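Local atomic coordinates of DNA helicase uvsW (Enterobacteria phage T4, PDB entry 1RIF), a protein that couples ATP hydrolysis to 3'-5' unwinding and branch migration of DNA in phage recombination, repair and processing of stalled replication forks. Residues Phe31-Tyr36 with Gly49-Leu54; Ser20-Leu25 with Leu54-Leu59. The protein carries 1 engineered substitution. All blocks are in the same frame, centred on the assembly; numbering follows the deposited sequence.

Interaction 1: residues Phe31-Tyr36 with Gly49-Leu54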
# COMPACT_ATOMS: atom_id res chain seq x y z
N PHE A 31 6.61 -5.73 17.91
CA PHE A 31 5.39 -6.11 18.58
C PHE A 31 5.38 -7.62 18.75
O PHE A 31 6.08 -8.34 18.06
CB PHE A 31 4.15 -5.62 17.83
CG PHE A 31 4.00 -6.18 16.44
CD1 PHE A 31 3.36 -7.40 16.23
CD2 PHE A 31 4.49 -5.48 15.33
CE1 PHE A 31 3.21 -7.92 14.94
CE2 PHE A 31 4.35 -5.99 14.04
CZ PHE A 31 3.71 -7.21 13.85
N GLU A 32 4.58 -8.07 19.70
CA GLU A 32 4.45 -9.47 20.01
C GLU A 32 3.65 -10.16 18.91
O GLU A 32 2.57 -9.71 18.56
CB GLU A 32 3.72 -9.60 21.34
CG GLU A 32 4.00 -10.83 22.13
CD GLU A 32 3.22 -10.83 23.42
OE1 GLU A 32 2.02 -11.20 23.39
OE2 GLU A 32 3.80 -10.44 24.46
N ALA A 33 4.18 -11.25 18.37
CA ALA A 33 3.48 -12.00 17.33
C ALA A 33 2.38 -12.84 17.99
O ALA A 33 2.63 -13.52 18.99
CB ALA A 33 4.44 -12.89 16.58
N ASP A 34 1.18 -12.80 17.45
CA ASP A 34 0.08 -13.58 18.01
C ASP A 34 0.33 -15.07 17.78
O ASP A 34 0.51 -15.50 16.65
CB ASP A 34 -1.25 -13.15 17.37
CG ASP A 34 -2.44 -13.90 17.94
OD1 ASP A 34 -2.64 -13.86 19.18
OD2 ASP A 34 -3.20 -14.52 17.15
N GLY A 35 0.35 -15.84 18.85
CA GLY A 35 0.56 -17.26 18.70
C GLY A 35 1.98 -17.73 18.95
O GLY A 35 2.26 -18.92 18.81
N TYR A 36 2.89 -16.82 19.28
CA TYR A 36 4.26 -17.21 19.57
C TYR A 36 4.09 -18.01 20.86
O TYR A 36 3.24 -17.67 21.69
CB TYR A 36 5.16 -15.98 19.80
CG TYR A 36 5.22 -15.50 21.24
CD1 TYR A 36 6.07 -16.11 22.17
CD2 TYR A 36 4.38 -14.48 21.70
CE1 TYR A 36 6.08 -15.74 23.51
CE2 TYR A 36 4.38 -14.09 23.05
CZ TYR A 36 5.23 -14.73 23.94
OH TYR A 36 5.22 -14.38 25.27
N GLY A 49 9.83 -14.30 19.86
CA GLY A 49 8.40 -14.13 19.67
C GLY A 49 7.93 -12.75 19.23
O GLY A 49 6.72 -12.52 19.08
N ARG A 50 8.86 -11.83 19.00
CA ARG A 50 8.50 -10.47 18.59
C ARG A 50 8.85 -10.19 17.14
O ARG A 50 9.87 -10.63 16.63
CB ARG A 50 9.20 -9.43 19.48
CG ARG A 50 8.85 -9.54 20.97
CD ARG A 50 9.38 -8.36 21.74
NE ARG A 50 8.72 -7.11 21.34
CZ ARG A 50 7.57 -6.68 21.84
NH1 ARG A 50 6.93 -7.38 22.76
NH2 ARG A 50 7.06 -5.53 21.41
N ILE A 51 7.97 -9.44 16.49
CA ILE A 51 8.16 -9.05 15.11
C ILE A 51 8.84 -7.69 15.10
O ILE A 51 8.35 -6.75 15.70
CB ILE A 51 6.81 -9.03 14.36
CG1 ILE A 51 6.35 -10.48 14.15
CG2 ILE A 51 6.94 -8.29 13.03
CD1 ILE A 51 4.92 -10.61 13.72
N ARG A 52 9.99 -7.63 14.44
CA ARG A 52 10.79 -6.41 14.34
C ARG A 52 10.62 -5.76 12.95
O ARG A 52 11.07 -6.30 11.94
CB ARG A 52 12.27 -6.75 14.58
CG ARG A 52 12.80 -6.63 16.03
CD ARG A 52 11.94 -7.34 17.04
NE ARG A 52 12.63 -7.69 18.29
CZ ARG A 52 13.06 -6.85 19.23
NH1 ARG A 52 12.92 -5.53 19.11
NH2 ARG A 52 13.61 -7.33 20.33
N LEU A 53 9.96 -4.61 12.90
CA LEU A 53 9.79 -3.92 11.62
C LEU A 53 11.08 -3.17 11.24
O LEU A 53 11.29 -2.83 10.09
CB LEU A 53 8.59 -2.95 11.69
CG LEU A 53 7.24 -3.67 11.86
CD1 LEU A 53 6.10 -2.68 12.04
CD2 LEU A 53 7.00 -4.54 10.64
N LEU A 54 11.94 -2.93 12.23
CA LEU A 54 13.23 -2.28 11.98
C LEU A 54 14.28 -3.40 12.02
O LEU A 54 14.59 -3.92 13.09
CB LEU A 54 13.53 -1.26 13.09
CG LEU A 54 14.50 -0.11 12.81
CD1 LEU A 54 15.34 0.12 14.05
CD2 LEU A 54 15.38 -0.41 11.61
O HOH W 1 7.25 -10.11 24.08
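Phe31 and Ile51 form the hydrogen-bonded pair of a short antiparallel ribbon made by strands 30-32 and 50-52. Phe31 N gives its hydrogen to Ile51 O at 3.0 Å, and Ile51 N returns a bond to Phe31 O at 2.7 Å. Glu32 and Arg50 follow as the non-hydrogen-bonded pair, and beyond the strand Ala33 N still reaches Gly49 O at 2.9 Å. Arg50 CA adds a C-H...O contact to Phe31 O.

On one face of the ribbon the Phe31 ring lies over Ile51. With chi1 at 62°, CG sits between the backbone N and the carbonyl carbon, which turns the ring back across the neighbouring strand. Ile51 CB meets its face in a CH-pi contact, 3.9 Å from the ring centroid and off-centre. The isoleucine covers the CE1-CZ-CE2 end, its branches overhanging the rim on either side of CZ: CD1 reaches 3.4 Å from Phe31 CE1, CG2 lies by CE2. Leu53 CD1 arrives at the ring's edge.

This two-stranded ribbon belongs to the N-terminal domain of UvsW, yet Phe31 and Leu53 also touch helix 269-276, so this face packs against the helicase part.

On the other face the Arg50 guanidinium turns one side to the Phe31-Glu32 peptide, off-centre and tilted. Ser30 OG holds NE, and a water in the guanidinium plane accepts from NH1 and bonds weakly to Glu32 OE2.

Ala33 to Tyr36 make a type II turn, with Gly35 at its third position, where glycine easily takes the positive phi required. Gly49, also at positive phi (80°), brings its bare CA against the Tyr36 ring and 3.7 Å from Tyr36 CB.

Interaction 2: residues Ser20-Leu25 with Leu54-Leu59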
# COMPACT_ATOMS: atom_id res chain seq x y z
N SER A 20 23.32 2.40 20.29
CA SER A 20 22.44 2.47 21.45
C SER A 20 21.03 2.88 21.06
O SER A 20 20.05 2.29 21.52
CB SER A 20 23.00 3.47 22.46
OG SER A 20 23.02 4.77 21.89
N THR A 21 20.93 3.92 20.23
CA THR A 21 19.62 4.40 19.82
C THR A 21 18.98 3.38 18.88
O THR A 21 17.75 3.24 18.84
CB THR A 21 19.72 5.77 19.11
OG1 THR A 21 20.02 5.57 17.72
CG2 THR A 21 20.83 6.62 19.73
N PHE A 22 19.82 2.66 18.14
CA PHE A 22 19.33 1.64 17.22
C PHE A 22 18.54 0.57 17.95
O PHE A 22 17.48 0.13 17.50
CB PHE A 22 20.49 0.98 16.48
CG PHE A 22 20.07 -0.19 15.64
CD1 PHE A 22 19.32 0.01 14.48
CD2 PHE A 22 20.37 -1.49 16.03
CE1 PHE A 22 18.89 -1.07 13.72
CE2 PHE A 22 19.94 -2.58 15.28
CZ PHE A 22 19.20 -2.37 14.12
N HIS A 23 19.06 0.13 19.09
CA HIS A 23 18.38 -0.89 19.87
C HIS A 23 17.09 -0.36 20.46
O HIS A 23 16.13 -1.11 20.63
CB HIS A 23 19.33 -1.43 20.93
CG HIS A 23 20.49 -2.18 20.36
ND1 HIS A 23 21.70 -2.30 21.01
CD2 HIS A 23 20.63 -2.83 19.18
CE1 HIS A 23 22.54 -2.99 20.26
NE2 HIS A 23 21.91 -3.32 19.14
N GLU A 24 17.07 0.93 20.77
CA GLU A 24 15.86 1.53 21.32
C GLU A 24 14.82 1.57 20.21
O GLU A 24 13.66 1.24 20.42
CB GLU A 24 16.16 2.94 21.80
CG GLU A 24 17.25 2.98 22.85
CD GLU A 24 17.55 4.39 23.31
OE1 GLU A 24 17.87 5.24 22.45
OE2 GLU A 24 17.46 4.65 24.54
N LEU A 25 15.27 1.96 19.02
CA LEU A 25 14.40 2.02 17.85
C LEU A 25 13.90 0.64 17.44
O LEU A 25 12.77 0.49 16.98
CB LEU A 25 15.16 2.64 16.67
CG LEU A 25 15.30 4.16 16.63
CD1 LEU A 25 16.36 4.54 15.61
CD2 LEU A 25 13.96 4.77 16.27
N LEU A 54 11.94 -2.93 12.23
CA LEU A 54 13.23 -2.28 11.98
C LEU A 54 14.28 -3.40 12.02
O LEU A 54 14.59 -3.92 13.09
CB LEU A 54 13.53 -1.26 13.09
CG LEU A 54 14.50 -0.11 12.81
CD1 LEU A 54 15.34 0.12 14.05
CD2 LEU A 54 15.38 -0.41 11.61
N ASP A 55 14.80 -3.80 10.87
CA ASP A 55 15.78 -4.88 10.84
C ASP A 55 17.19 -4.39 11.20
O ASP A 55 17.40 -3.21 11.48
CB ASP A 55 15.78 -5.56 9.46
CG ASP A 55 16.32 -4.66 8.34
OD1 ASP A 55 16.69 -3.51 8.63
OD2 ASP A 55 16.38 -5.11 7.18
N TYR A 56 18.15 -5.30 11.21
CA TYR A 56 19.52 -4.93 11.55
C TYR A 56 20.18 -4.16 10.41
O TYR A 56 21.28 -3.63 10.58
CB TYR A 56 20.34 -6.17 11.91
CG TYR A 56 19.98 -6.75 13.25
CD1 TYR A 56 19.21 -7.91 13.35
CD2 TYR A 56 20.39 -6.13 14.43
CE1 TYR A 56 18.87 -8.44 14.58
CE2 TYR A 56 20.06 -6.66 15.67
CZ TYR A 56 19.30 -7.81 15.74
OH TYR A 56 18.98 -8.35 16.96
N ASN A 57 19.52 -4.12 9.26
CA ASN A 57 20.04 -3.37 8.12
C ASN A 57 19.63 -1.92 8.31
O ASN A 57 19.87 -1.08 7.45
CB ASN A 57 19.46 -3.91 6.82
CG ASN A 57 20.03 -5.26 6.44
OD1 ASN A 57 21.18 -5.37 6.02
ND2 ASN A 57 19.22 -6.31 6.61
N ARG A 58 19.01 -1.63 9.45
CA ARG A 58 18.54 -0.29 9.79
C ARG A 58 17.54 0.23 8.75
O ARG A 58 17.48 1.43 8.47
CB ARG A 58 19.74 0.66 9.92
CG ARG A 58 20.69 0.32 11.07
CD ARG A 58 21.90 1.27 11.11
NE ARG A 58 21.92 2.19 12.26
CZ ARG A 58 22.38 1.90 13.47
NH1 ARG A 58 22.87 0.69 13.72
NH2 ARG A 58 22.38 2.81 14.43
N LEU A 59 16.75 -0.69 8.19
CA LEU A 59 15.73 -0.34 7.21
C LEU A 59 14.38 -0.40 7.89
O LEU A 59 14.09 -1.34 8.63
CB LEU A 59 15.75 -1.32 6.03
CG LEU A 59 16.99 -1.31 5.15
CD1 LEU A 59 16.85 -2.35 4.06
CD2 LEU A 59 17.18 0.07 4.53
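Phe22 projects from helix 19-28, and the guanidinium of Arg58 overlaps the CB-CG-CD1 end of its side chain, the two planes only 22° apart. Phe22 CG lies anti to the backbone N (chi1 173°), carrying the ring out toward the 54-59 loop. Arg58 NH1 stands over the ring face, 3.5 Å from Phe22 CG, and NH2 comes to 3.3 Å from Phe22 CB. Arg58 CG runs along the CD1-CE1 side, 3.5 Å from Phe22 CE1; the bend at chi3 turns the guanidinium back over the CG end of the ring.

At the ring's edge Asp55 O lies in plane, 3.3 Å from Phe22 CZ. Tyr56 crosses Phe22 at about a right angle, its CD2 approaching CE2 at 3.7 Å. Deeper in, Leu54 CD1 packs against Leu25 CB at 3.6 Å and also touches Phe22.

The loop is a type I turn from Asp55 to Arg58, closed by Arg58 N to Asp55 O. Asp55 OD1 accepts from Leu59 N at 2.9 Å, and its OD2 accepts from Asn57 ND2.

No hydrogen bond joins the two segments. Arg58 NH2 instead bonds Glu18 O and NH1 pairs with Glu19 OE2, so polar partners around the helix start probably fix the guanidinium while Phe22 offers it an apolar surface.

Overall arrangement
Both interactions belong to the N-terminal domain, their centres 15 Å apart. Leu54 ends one segment and begins the other, but of the two partners it touches only helix 19-28. That helix runs on into strand 30-32, and the two meet the returning chain in reverse order, so interaction 1 is nested within the loop that interaction 2 closes. Each is partly buried, with an aromatic residue at its centre: Phe31 in one, Phe22 in the other. Interaction 1 is held by backbone hydrogen bonds and turns an apolar face to the helicase part, whereas 20-25 and 54-59 meet through side chains, packing a loop on a helix beside strand 12-16.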